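Local coordinates for HDLP (histone deacetylase-like protein) (Aquifex aeolicus, PDB 1C3R) that probably deacetylates acetylated lysine side chains or related substrates at a zinc site, which here holds the hydroxamate inhibitor trichostatin A, at residues 24-29 and 332-337; 256-261 and 295-300; 63-68 and 136-141. The protein carries 2 engineered substitutions. All coordinates share one frame; numbering follows the deposited sequence.

Interaction 1: residues 24-29 and 332-337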
loop_
_atom_site.group_PDB
_atom_site.type_symbol
_atom_site.label_atom_id
_atom_site.label_comp_id
_atom_site.label_asym_id
_atom_site.label_seq_id
_atom_site.Cartn_x
_atom_site.Cartn_y
_atom_site.Cartn_z
ATOM N N LYS A 24 -15.735 1.895 -0.549
ATOM C CA LYS A 24 -16.995 1.852 0.180
ATOM C C LYS A 24 -17.936 2.950 -0.326
ATOM O O LYS A 24 -19.106 3.004 0.043
ATOM C CB LYS A 24 -16.762 1.992 1.688
ATOM C CG LYS A 24 -16.685 3.402 2.248
ATOM C CD LYS A 24 -15.585 4.242 1.652
ATOM C CE LYS A 24 -15.300 5.433 2.564
ATOM N NZ LYS A 24 -16.516 6.223 2.904
ATOM N N ILE A 25 -17.418 3.820 -1.185
ATOM C CA ILE A 25 -18.224 4.903 -1.731
ATOM C C ILE A 25 -19.127 4.398 -2.853
ATOM O O ILE A 25 -18.830 3.395 -3.504
ATOM C CB ILE A 25 -17.355 6.015 -2.365
ATOM C CG1 ILE A 25 -16.587 5.435 -3.559
ATOM C CG2 ILE A 25 -16.396 6.608 -1.343
ATOM C CD1 ILE A 25 -15.892 6.478 -4.421
ATOM N N PRO A 26 -20.248 5.093 -3.091
ATOM C CA PRO A 26 -21.175 4.702 -4.159
ATOM C C PRO A 26 -20.439 5.020 -5.457
ATOM O O PRO A 26 -19.697 6.003 -5.517
ATOM C CB PRO A 26 -22.357 5.649 -3.947
ATOM C CG PRO A 26 -22.246 6.014 -2.470
ATOM C CD PRO A 26 -20.768 6.271 -2.386
ATOM N N ARG A 27 -20.625 4.210 -6.487
ATOM C CA ARG A 27 -19.943 4.468 -7.743
ATOM C C ARG A 27 -20.898 4.365 -8.926
ATOM O O ARG A 27 -21.433 5.385 -9.387
ATOM C CB ARG A 27 -18.744 3.515 -7.882
ATOM C CG ARG A 27 -17.760 3.694 -6.724
ATOM C CD ARG A 27 -16.581 2.724 -6.709
ATOM N NE ARG A 27 -15.578 2.965 -7.745
ATOM C CZ ARG A 27 -15.493 2.299 -8.893
ATOM N NH1 ARG A 27 -16.356 1.335 -9.177
ATOM N NH2 ARG A 27 -14.523 2.582 -9.752
ATOM N N VAL A 28 -21.136 3.157 -9.421
ATOM C CA VAL A 28 -22.046 3.031 -10.550
ATOM C C VAL A 28 -23.447 3.533 -10.201
ATOM O O VAL A 28 -24.103 4.187 -11.015
ATOM C CB VAL A 28 -22.124 1.579 -11.052
ATOM C CG1 VAL A 28 -23.162 1.466 -12.165
ATOM C CG2 VAL A 28 -20.754 1.145 -11.566
ATOM N N SER A 29 -23.907 3.244 -8.990
ATOM C CA SER A 29 -25.230 3.688 -8.584
ATOM C C SER A 29 -25.222 5.217 -8.500
ATOM O O SER A 29 -26.253 5.866 -8.708
ATOM C CB SER A 29 -25.616 3.065 -7.237
ATOM O OG SER A 29 -24.746 3.485 -6.195
ATOM N N SER A 332 -24.695 14.828 -0.631
ATOM C CA SER A 332 -25.278 13.857 0.291
ATOM C C SER A 332 -24.452 12.583 0.420
ATOM O O SER A 332 -24.781 11.714 1.226
ATOM C CB SER A 332 -26.686 13.472 -0.157
ATOM O OG SER A 332 -26.632 12.686 -1.333
ATOM N N ILE A 333 -23.387 12.465 -0.365
ATOM C CA ILE A 333 -22.562 11.266 -0.319
ATOM C C ILE A 333 -21.678 11.164 0.917
ATOM O O ILE A 333 -21.251 12.165 1.491
ATOM C CB ILE A 333 -21.669 11.153 -1.566
ATOM C CG1 ILE A 333 -22.537 11.110 -2.821
ATOM C CG2 ILE A 333 -20.825 9.890 -1.494
ATOM C CD1 ILE A 333 -21.741 11.039 -4.100
ATOM N N ASP A 334 -21.418 9.925 1.311
ATOM C CA ASP A 334 -20.582 9.601 2.458
ATOM C C ASP A 334 -19.120 9.569 2.010
ATOM O O ASP A 334 -18.509 8.504 1.938
ATOM C CB ASP A 334 -21.016 8.233 3.006
ATOM C CG ASP A 334 -21.108 7.157 1.918
ATOM O OD1 ASP A 334 -20.068 6.775 1.340
ATOM O OD2 ASP A 334 -22.234 6.693 1.631
ATOM N N PHE A 335 -18.548 10.737 1.728
ATOM C CA PHE A 335 -17.174 10.781 1.239
ATOM C C PHE A 335 -16.074 11.243 2.200
ATOM O O PHE A 335 -15.543 10.438 2.961
ATOM C CB PHE A 335 -17.126 11.606 -0.052
ATOM C CG PHE A 335 -15.756 11.732 -0.635
ATOM C CD1 PHE A 335 -14.967 10.606 -0.827
ATOM C CD2 PHE A 335 -15.244 12.980 -0.980
ATOM C CE1 PHE A 335 -13.685 10.716 -1.351
ATOM C CE2 PHE A 335 -13.966 13.101 -1.505
ATOM C CZ PHE A 335 -13.183 11.966 -1.690
ATOM N N GLU A 336 -15.720 12.525 2.131
ATOM C CA GLU A 336 -14.678 13.139 2.960
ATOM C C GLU A 336 -13.323 13.078 2.266
ATOM O O GLU A 336 -12.756 12.010 2.058
ATOM C CB GLU A 336 -14.590 12.478 4.339
ATOM C CG GLU A 336 -13.559 13.117 5.254
ATOM C CD GLU A 336 -13.564 12.528 6.653
ATOM O OE1 GLU A 336 -14.622 12.584 7.316
ATOM O OE2 GLU A 336 -12.512 12.015 7.094
ATOM N N GLU A 337 -12.814 14.249 1.915
ATOM C CA GLU A 337 -11.544 14.387 1.218
ATOM C C GLU A 337 -10.386 13.855 2.070
ATOM O O GLU A 337 -10.301 14.150 3.260
ATOM C CB GLU A 337 -11.334 15.865 0.889
ATOM C CG GLU A 337 -10.468 16.127 -0.313
ATOM C CD GLU A 337 -11.071 15.589 -1.597
ATOM O OE1 GLU A 337 -12.187 16.005 -1.975
ATOM O OE2 GLU A 337 -10.422 14.746 -2.229
#
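Lys24, Ile25 and Pro26 meet Ile333, Asp334 and Phe335 where the loop leading into helix 28-37 passes the irregular chain after helix 324-331. Asp334 reaches across the junction to both Lys24 and Pro26. At its CB a chi1 of 50° sets CG between the backbone N and the carbonyl carbon, folding the carboxylate back across the loop towards Pro26. Asp334 OD1 lies 3.8 Å from Pro26 CD and 4.0 Å from Ile25 CA, so it rests against carbon and not in a bond to either. Asp334 OD1 also makes a long salt bridge of 3.9 Å to Lys24 NZ, while OD2 passes the ring of Pro26 near CG and has a long, weak ion pair with Arg16. Bends at chi2 and chi4 bring the lysine amine round to the Asp334 backbone too, where Lys24 NZ gives a weak hydrogen bond of 3.2 Å to Asp334 O. Asp334 is the centre of an inverse gamma turn, closed by a weak bond from Phe335 N to Ile333 O; the turn sends Ile333 and Phe335 to separate apolar contacts on the flank of the arginase/deacetylase alpha/beta fold. Ile333 CG2 packs on Pro26 CD at 3.7 Å. Ile25 CG2 approaches Phe335 CD1 obliquely at 4.3 Å, and both residues also lean on Pro299 of helix 299-314. The Phe335 ring meets His298 edge-to-face.

Interaction 2: residues 256-261 and 295-300. With ZN (zinc ion), chain C; TSN (trichostatin a), chain D.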
loop_
_atom_site.group_PDB
_atom_site.type_symbol
_atom_site.label_atom_id
_atom_site.label_comp_id
_atom_site.label_asym_id
_atom_site.label_seq_id
_atom_site.Cartn_x
_atom_site.Cartn_y
_atom_site.Cartn_z
ATOM N N GLY A 256 -10.850 3.387 -16.130
ATOM C CA GLY A 256 -10.803 3.762 -14.724
ATOM C C GLY A 256 -10.567 5.262 -14.642
ATOM O O GLY A 256 -9.869 5.842 -15.476
ATOM N N THR A 257 -11.146 5.911 -13.650
ATOM C CA THR A 257 -10.974 7.345 -13.527
ATOM C C THR A 257 -9.873 7.711 -12.532
ATOM O O THR A 257 -9.625 8.892 -12.300
ATOM C CB THR A 257 -12.289 8.011 -13.093
ATOM O OG1 THR A 257 -12.694 7.480 -11.831
ATOM C CG2 THR A 257 -13.406 7.724 -14.114
ATOM N N ASP A 258 -9.185 6.718 -11.965
ATOM C CA ASP A 258 -8.145 7.054 -10.987
ATOM C C ASP A 258 -6.943 7.873 -11.473
ATOM O O ASP A 258 -6.168 8.373 -10.653
ATOM C CB ASP A 258 -7.670 5.826 -10.181
ATOM C CG ASP A 258 -7.237 4.656 -11.042
ATOM O OD1 ASP A 258 -6.883 4.850 -12.227
ATOM O OD2 ASP A 258 -7.213 3.527 -10.507
ATOM N N PRO A 259 -6.722 7.977 -12.799
ATOM C CA PRO A 259 -5.584 8.794 -13.241
ATOM C C PRO A 259 -5.846 10.309 -13.057
ATOM O O PRO A 259 -4.952 11.131 -13.263
ATOM C CB PRO A 259 -5.446 8.404 -14.711
ATOM C CG PRO A 259 -6.874 8.159 -15.098
ATOM C CD PRO A 259 -7.304 7.273 -13.957
ATOM N N LEU A 260 -7.068 10.672 -12.669
ATOM C CA LEU A 260 -7.426 12.085 -12.470
ATOM C C LEU A 260 -6.729 12.741 -11.263
ATOM O O LEU A 260 -6.475 12.092 -10.242
ATOM C CB LEU A 260 -8.946 12.220 -12.325
ATOM C CG LEU A 260 -9.813 11.869 -13.539
ATOM C CD1 LEU A 260 -11.272 11.808 -13.129
ATOM C CD2 LEU A 260 -9.606 12.927 -14.635
ATOM N N LEU A 261 -6.435 14.035 -11.389
ATOM C CA LEU A 261 -5.764 14.794 -10.334
ATOM C C LEU A 261 -6.373 14.565 -8.951
ATOM O O LEU A 261 -5.674 14.234 -7.997
ATOM C CB LEU A 261 -5.826 16.298 -10.640
ATOM C CG LEU A 261 -5.277 17.223 -9.532
ATOM C CD1 LEU A 261 -3.779 17.001 -9.376
ATOM C CD2 LEU A 261 -5.550 18.689 -9.863
ATOM N N GLY A 295 -10.814 1.311 -11.923
ATOM C CA GLY A 295 -10.499 1.952 -10.656
ATOM C C GLY A 295 -10.863 3.425 -10.614
ATOM O O GLY A 295 -10.639 4.159 -11.573
ATOM N N GLY A 296 -11.435 3.854 -9.495
ATOM C CA GLY A 296 -11.834 5.242 -9.315
ATOM C C GLY A 296 -12.315 5.359 -7.884
ATOM O O GLY A 296 -13.262 4.670 -7.491
ATOM N N TYR A 297 -11.693 6.235 -7.102
ATOM C CA TYR A 297 -12.067 6.346 -5.700
ATOM C C TYR A 297 -12.566 7.693 -5.212
ATOM O O TYR A 297 -12.872 7.853 -4.026
ATOM C CB TYR A 297 -10.894 5.862 -4.854
ATOM C CG TYR A 297 -10.319 4.595 -5.442
ATOM C CD1 TYR A 297 -9.412 4.648 -6.501
ATOM C CD2 TYR A 297 -10.789 3.343 -5.042
ATOM C CE1 TYR A 297 -8.993 3.488 -7.151
ATOM C CE2 TYR A 297 -10.377 2.180 -5.688
ATOM C CZ TYR A 297 -9.483 2.263 -6.744
ATOM O OH TYR A 297 -9.102 1.130 -7.431
ATOM N N HIS A 298 -12.641 8.665 -6.110
ATOM C CA HIS A 298 -13.167 9.970 -5.738
ATOM C C HIS A 298 -14.548 10.029 -6.390
ATOM O O HIS A 298 -14.660 10.115 -7.611
ATOM C CB HIS A 298 -12.298 11.104 -6.277
ATOM C CG HIS A 298 -12.696 12.446 -5.753
ATOM N ND1 HIS A 298 -11.942 13.138 -4.829
ATOM C CD2 HIS A 298 -13.814 13.181 -5.954
ATOM C CE1 HIS A 298 -12.579 14.242 -4.483
ATOM N NE2 HIS A 298 -13.718 14.291 -5.150
ATOM N N PRO A 299 -15.616 10.016 -5.578
ATOM C CA PRO A 299 -16.997 10.053 -6.063
ATOM C C PRO A 299 -17.321 11.171 -7.048
ATOM O O PRO A 299 -17.995 10.929 -8.050
ATOM C CB PRO A 299 -17.809 10.157 -4.767
ATOM C CG PRO A 299 -16.836 10.885 -3.837
ATOM C CD PRO A 299 -15.610 10.048 -4.107
ATOM N N TYR A 300 -16.852 12.387 -6.774
ATOM C CA TYR A 300 -17.143 13.505 -7.672
ATOM C C TYR A 300 -16.390 13.351 -8.986
ATOM O O TYR A 300 -16.955 13.549 -10.062
ATOM C CB TYR A 300 -16.771 14.852 -7.030
ATOM C CG TYR A 300 -17.318 15.091 -5.632
ATOM C CD1 TYR A 300 -18.297 14.265 -5.079
ATOM C CD2 TYR A 300 -16.852 16.157 -4.862
ATOM C CE1 TYR A 300 -18.791 14.495 -3.794
ATOM C CE2 TYR A 300 -17.336 16.399 -3.583
ATOM C CZ TYR A 300 -18.303 15.567 -3.054
ATOM O OH TYR A 300 -18.768 15.803 -1.785
HETATM ZN ZN ZN C . -6.346 1.805 -10.714
HETATM O O1 TSN D . -6.650 -0.417 -10.670
HETATM O O2 TSN D . -7.012 1.248 -8.427
HETATM O O3 TSN D . -3.565 2.770 -2.091
HETATM N N1 TSN D . -5.895 -0.467 -9.494
HETATM N N2 TSN D . -7.242 0.942 2.905
HETATM C C1 TSN D . -4.775 1.374 -0.592
HETATM C C2 TSN D . -5.230 0.114 -0.172
HETATM C C3 TSN D . -6.027 -0.067 0.959
HETATM C C4 TSN D . -6.424 1.076 1.760
HETATM C C5 TSN D . -5.952 2.355 1.331
HETATM C C6 TSN D . -5.160 2.494 0.204
HETATM C C7 TSN D . -3.928 1.640 -1.795
HETATM C C8 TSN D . -3.530 0.451 -2.719
HETATM C C9 TSN D . -4.130 0.677 -4.088
HETATM C C10 TSN D . -4.675 -0.252 -4.933
HETATM C C11 TSN D . -5.191 0.300 -6.210
HETATM C C12 TSN D . -5.837 -0.414 -7.162
HETATM C C13 TSN D . -6.316 0.220 -8.382
HETATM C C14 TSN D . -1.985 0.382 -2.807
HETATM C C15 TSN D . -4.770 -1.745 -4.635
HETATM C C17 TSN D . -7.686 2.131 3.662
HETATM C C16 TSN D . -7.728 -0.354 3.360
#
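Gly295 O is gripped from across the contact by two successive backbone amides, Asp258 N at 3.0 Å and, more weakly, Thr257 N at 2.8 Å. The pairing joins two loops at the zinc site of the arginase/deacetylase fold, one after strand 250-254 and the other running into helix 299-314. The Asp258 N-H stands above the carbonyl plane, 35° out of it; the Thr257 bond is sharply bent, with an N-H...O angle of 116°. Thr257 starts a type I beta turn ending at Leu260, and its OG1 sits 3.5 Å from Gly296 CA. CG of Asp258 lies between the backbone N and the carbonyl carbon (chi1 53°), which turns the carboxylate to the metal: Asp258 OD2 binds zinc at 1.9 Å beside Asp168 and His170, while OD1 accepts a hydrogen bond from Ala169 N, a second hold that helps fix the carboxylate's rotation. The trichostatin A hydroxamate chelates the same zinc through O1 at 2.2 Å and O2 at 2.5 Å. Tyr297 OH is placed to donate to O2 of the inhibitor, at a separation so short that its exact length is doubtful. The tyrosine ring offers its edge to both the inhibitor and the aspartate, Asp258 OD2 lying 3.8 Å from Tyr297 CE1, near the ring plane.

Interaction 3: residues 63-68 and 136-141. With TSN (trichostatin a), chain D.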
loop_
_atom_site.group_PDB
_atom_site.type_symbol
_atom_site.label_atom_id
_atom_site.label_comp_id
_atom_site.label_asym_id
_atom_site.label_seq_id
_atom_site.Cartn_x
_atom_site.Cartn_y
_atom_site.Cartn_z
ATOM N N GLU A 63 -13.110 -23.480 -10.731
ATOM C CA GLU A 63 -14.270 -23.878 -9.938
ATOM C C GLU A 63 -14.037 -23.617 -8.452
ATOM O O GLU A 63 -14.859 -22.998 -7.779
ATOM C CB GLU A 63 -14.541 -25.372 -10.144
ATOM C CG GLU A 63 -15.765 -25.922 -9.421
ATOM C CD GLU A 63 -17.043 -25.755 -10.217
ATOM O OE1 GLU A 63 -18.135 -26.042 -9.676
ATOM O OE2 GLU A 63 -16.955 -25.351 -11.393
ATOM N N ASP A 64 -12.910 -24.114 -7.954
ATOM C CA ASP A 64 -12.528 -23.987 -6.552
ATOM C C ASP A 64 -12.518 -22.553 -6.065
ATOM O O ASP A 64 -13.029 -22.252 -4.987
ATOM C CB ASP A 64 -11.156 -24.621 -6.360
ATOM C CG ASP A 64 -10.148 -24.121 -7.375
ATOM O OD1 ASP A 64 -9.620 -23.002 -7.205
ATOM O OD2 ASP A 64 -9.908 -24.845 -8.367
ATOM N N TYR A 65 -11.935 -21.663 -6.857
ATOM C CA TYR A 65 -11.888 -20.257 -6.478
ATOM C C TYR A 65 -13.304 -19.683 -6.455
ATOM O O TYR A 65 -13.730 -19.089 -5.465
ATOM C CB TYR A 65 -10.994 -19.484 -7.458
ATOM C CG TYR A 65 -10.961 -17.993 -7.209
ATOM C CD1 TYR A 65 -10.616 -17.485 -5.957
ATOM C CD2 TYR A 65 -11.284 -17.091 -8.223
ATOM C CE1 TYR A 65 -10.598 -16.113 -5.719
ATOM C CE2 TYR A 65 -11.268 -15.712 -7.994
ATOM C CZ TYR A 65 -10.927 -15.230 -6.742
ATOM O OH TYR A 65 -10.927 -13.868 -6.509
ATOM N N ILE A 66 -14.047 -19.878 -7.540
ATOM C CA ILE A 66 -15.409 -19.372 -7.598
ATOM C C ILE A 66 -16.235 -19.915 -6.432
ATOM O O ILE A 66 -16.926 -19.158 -5.747
ATOM C CB ILE A 66 -16.088 -19.758 -8.917
ATOM C CG1 ILE A 66 -15.285 -19.203 -10.094
ATOM C CG2 ILE A 66 -17.509 -19.222 -8.947
ATOM C CD1 ILE A 66 -15.145 -17.690 -10.088
ATOM N N ASN A 67 -16.167 -21.222 -6.196
ATOM C CA ASN A 67 -16.927 -21.795 -5.090
ATOM C C ASN A 67 -16.513 -21.175 -3.766
ATOM O O ASN A 67 -17.350 -20.965 -2.891
ATOM C CB ASN A 67 -16.770 -23.323 -5.019
ATOM C CG ASN A 67 -17.437 -24.030 -6.184
ATOM O OD1 ASN A 67 -18.530 -23.653 -6.601
ATOM N ND2 ASN A 67 -16.800 -25.082 -6.692
ATOM N N THR A 68 -15.229 -20.874 -3.612
ATOM C CA THR A 68 -14.765 -20.269 -2.365
ATOM C C THR A 68 -15.368 -18.879 -2.193
ATOM O O THR A 68 -15.809 -18.522 -1.099
ATOM C CB THR A 68 -13.234 -20.177 -2.316
ATOM O OG1 THR A 68 -12.686 -21.498 -2.327
ATOM C CG2 THR A 68 -12.777 -19.456 -1.052
ATOM N N SER A 136 -7.097 -17.911 -10.131
ATOM C CA SER A 136 -7.582 -18.494 -8.882
ATOM C C SER A 136 -7.269 -17.680 -7.633
ATOM O O SER A 136 -7.100 -18.255 -6.553
ATOM C CB SER A 136 -6.976 -19.889 -8.713
ATOM O OG SER A 136 -7.195 -20.682 -9.868
ATOM N N ARG A 137 -7.196 -16.359 -7.751
ATOM C CA ARG A 137 -6.879 -15.569 -6.574
ATOM C C ARG A 137 -7.276 -14.105 -6.708
ATOM O O ARG A 137 -7.147 -13.505 -7.780
ATOM C CB ARG A 137 -5.379 -15.674 -6.285
ATOM C CG ARG A 137 -5.046 -15.456 -4.829
ATOM C CD ARG A 137 -3.550 -15.404 -4.558
ATOM N NE ARG A 137 -3.303 -15.493 -3.120
ATOM C CZ ARG A 137 -2.175 -15.134 -2.522
ATOM N NH1 ARG A 137 -1.168 -14.653 -3.238
ATOM N NH2 ARG A 137 -2.054 -15.259 -1.207
ATOM N N ALA A 138 -7.764 -13.534 -5.612
ATOM C CA ALA A 138 -8.168 -12.136 -5.600
ATOM C C ALA A 138 -6.915 -11.280 -5.561
ATOM O O ALA A 138 -5.884 -11.714 -5.055
ATOM C CB ALA A 138 -9.027 -11.850 -4.388
ATOM N N ASN A 139 -7.008 -10.061 -6.082
ATOM C CA ASN A 139 -5.859 -9.167 -6.108
ATOM C C ASN A 139 -6.269 -7.724 -6.382
ATOM O O ASN A 139 -7.179 -7.456 -7.175
ATOM C CB ASN A 139 -4.856 -9.663 -7.163
ATOM C CG ASN A 139 -3.630 -8.777 -7.278
ATOM O OD1 ASN A 139 -3.045 -8.394 -6.275
ATOM N ND2 ASN A 139 -3.224 -8.467 -8.510
ATOM N N GLY A 140 -5.606 -6.799 -5.694
ATOM C CA GLY A 140 -5.883 -5.380 -5.863
ATOM C C GLY A 140 -7.337 -4.951 -5.845
ATOM O O GLY A 140 -7.756 -4.178 -6.708
ATOM N N PHE A 141 -8.102 -5.430 -4.865
ATOM C CA PHE A 141 -9.527 -5.083 -4.731
ATOM C C PHE A 141 -10.414 -5.889 -5.680
ATOM O O PHE A 141 -11.642 -5.834 -5.586
ATOM C CB PHE A 141 -9.775 -3.595 -5.035
ATOM C CG PHE A 141 -8.982 -2.638 -4.184
ATOM C CD1 PHE A 141 -8.935 -1.288 -4.523
ATOM C CD2 PHE A 141 -8.300 -3.065 -3.046
ATOM C CE1 PHE A 141 -8.224 -0.376 -3.745
ATOM C CE2 PHE A 141 -7.589 -2.163 -2.260
ATOM C CZ PHE A 141 -7.550 -0.814 -2.611
HETATM O O1 TSN D . -6.650 -0.417 -10.670
HETATM O O2 TSN D . -7.012 1.248 -8.427
HETATM O O3 TSN D . -3.565 2.770 -2.091
HETATM N N1 TSN D . -5.895 -0.467 -9.494
HETATM N N2 TSN D . -7.242 0.942 2.905
HETATM C C1 TSN D . -4.775 1.374 -0.592
HETATM C C2 TSN D . -5.230 0.114 -0.172
HETATM C C3 TSN D . -6.027 -0.067 0.959
HETATM C C4 TSN D . -6.424 1.076 1.760
HETATM C C5 TSN D . -5.952 2.355 1.331
HETATM C C6 TSN D . -5.160 2.494 0.204
HETATM C C7 TSN D . -3.928 1.640 -1.795
HETATM C C8 TSN D . -3.530 0.451 -2.719
HETATM C C9 TSN D . -4.130 0.677 -4.088
HETATM C C10 TSN D . -4.675 -0.252 -4.933
HETATM C C11 TSN D . -5.191 0.300 -6.210
HETATM C C12 TSN D . -5.837 -0.414 -7.162
HETATM C C13 TSN D . -6.316 0.220 -8.382
HETATM C C14 TSN D . -1.985 0.382 -2.807
HETATM C C15 TSN D . -4.770 -1.745 -4.635
HETATM C C17 TSN D . -7.686 2.131 3.662
HETATM C C16 TSN D . -7.728 -0.354 3.360
#
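Tyr65, in the first turn of helix 63-75, comes closest to the irregular chain of 136-141 at Ser136, with the CA atoms of the two residues 5.2 Å apart. From there the helix supplies one large side chain, whose ring lies along the backbone of Ser136, Arg137 and Ala138. The tyrosine CG stands anti to the backbone N (chi1 176°), which swings the ring out from the helix and lays one face on the peptide. Arg137 N is 3.8 Å above the ring plane, over its centre, whereas Ser136 C is set off toward the rim. Near the base of the ring Tyr65 CD1 touches Ser136 O at 3.6 Å; at the far end Tyr65 OH meets Ala138 CB at 3.5 Å. The nearby Ala138 N is poorly aligned with that hydroxyl, which is instead hydrogen-bonded to Tyr143 O. Within the helix, Asp64 O takes bonds from Thr68 N and Thr68 OG1 on opposite faces of its plane. Farther along the loop, Gly140 and Phe141 reach the trichostatin A pocket. The methyl C15 of the inhibitor sits 3.5 Å above the plane of the Phe141 ring, off its centre, and the inhibitor's aromatic C2 meets the ring edge at CZ. Ala138 is tied to helix 82-86 by backbone bonding with Tyr86, and Arg137 packs on Arg83 of the second subunit. The contact sets the start of helix 63-75 beside the loop between strand 122-125 and helix 146-156.

In the fold
Residues 24-29, running into helix 28-37, open the longest of the three loops, which interaction 1 closes only at 332-337, after helix 324-331. Inside it, interaction 3 closes first, joining helix 63-75 to the loop beyond strand 122-125. Interaction 2 follows in series, joining the loops that follow the adjacent strands 250-254 and 290-292; none of the loops cross. Interactions 1 and 2 touch directly, with a probable hydrogen bond from Arg27 NE to Gly296 O and Ile25 CD1 packed on Tyr297 O. Interactions 2 and 3 have centres about 25 Å apart, yet both reach trichostatin A, and Tyr297 packs against Phe141 beside it.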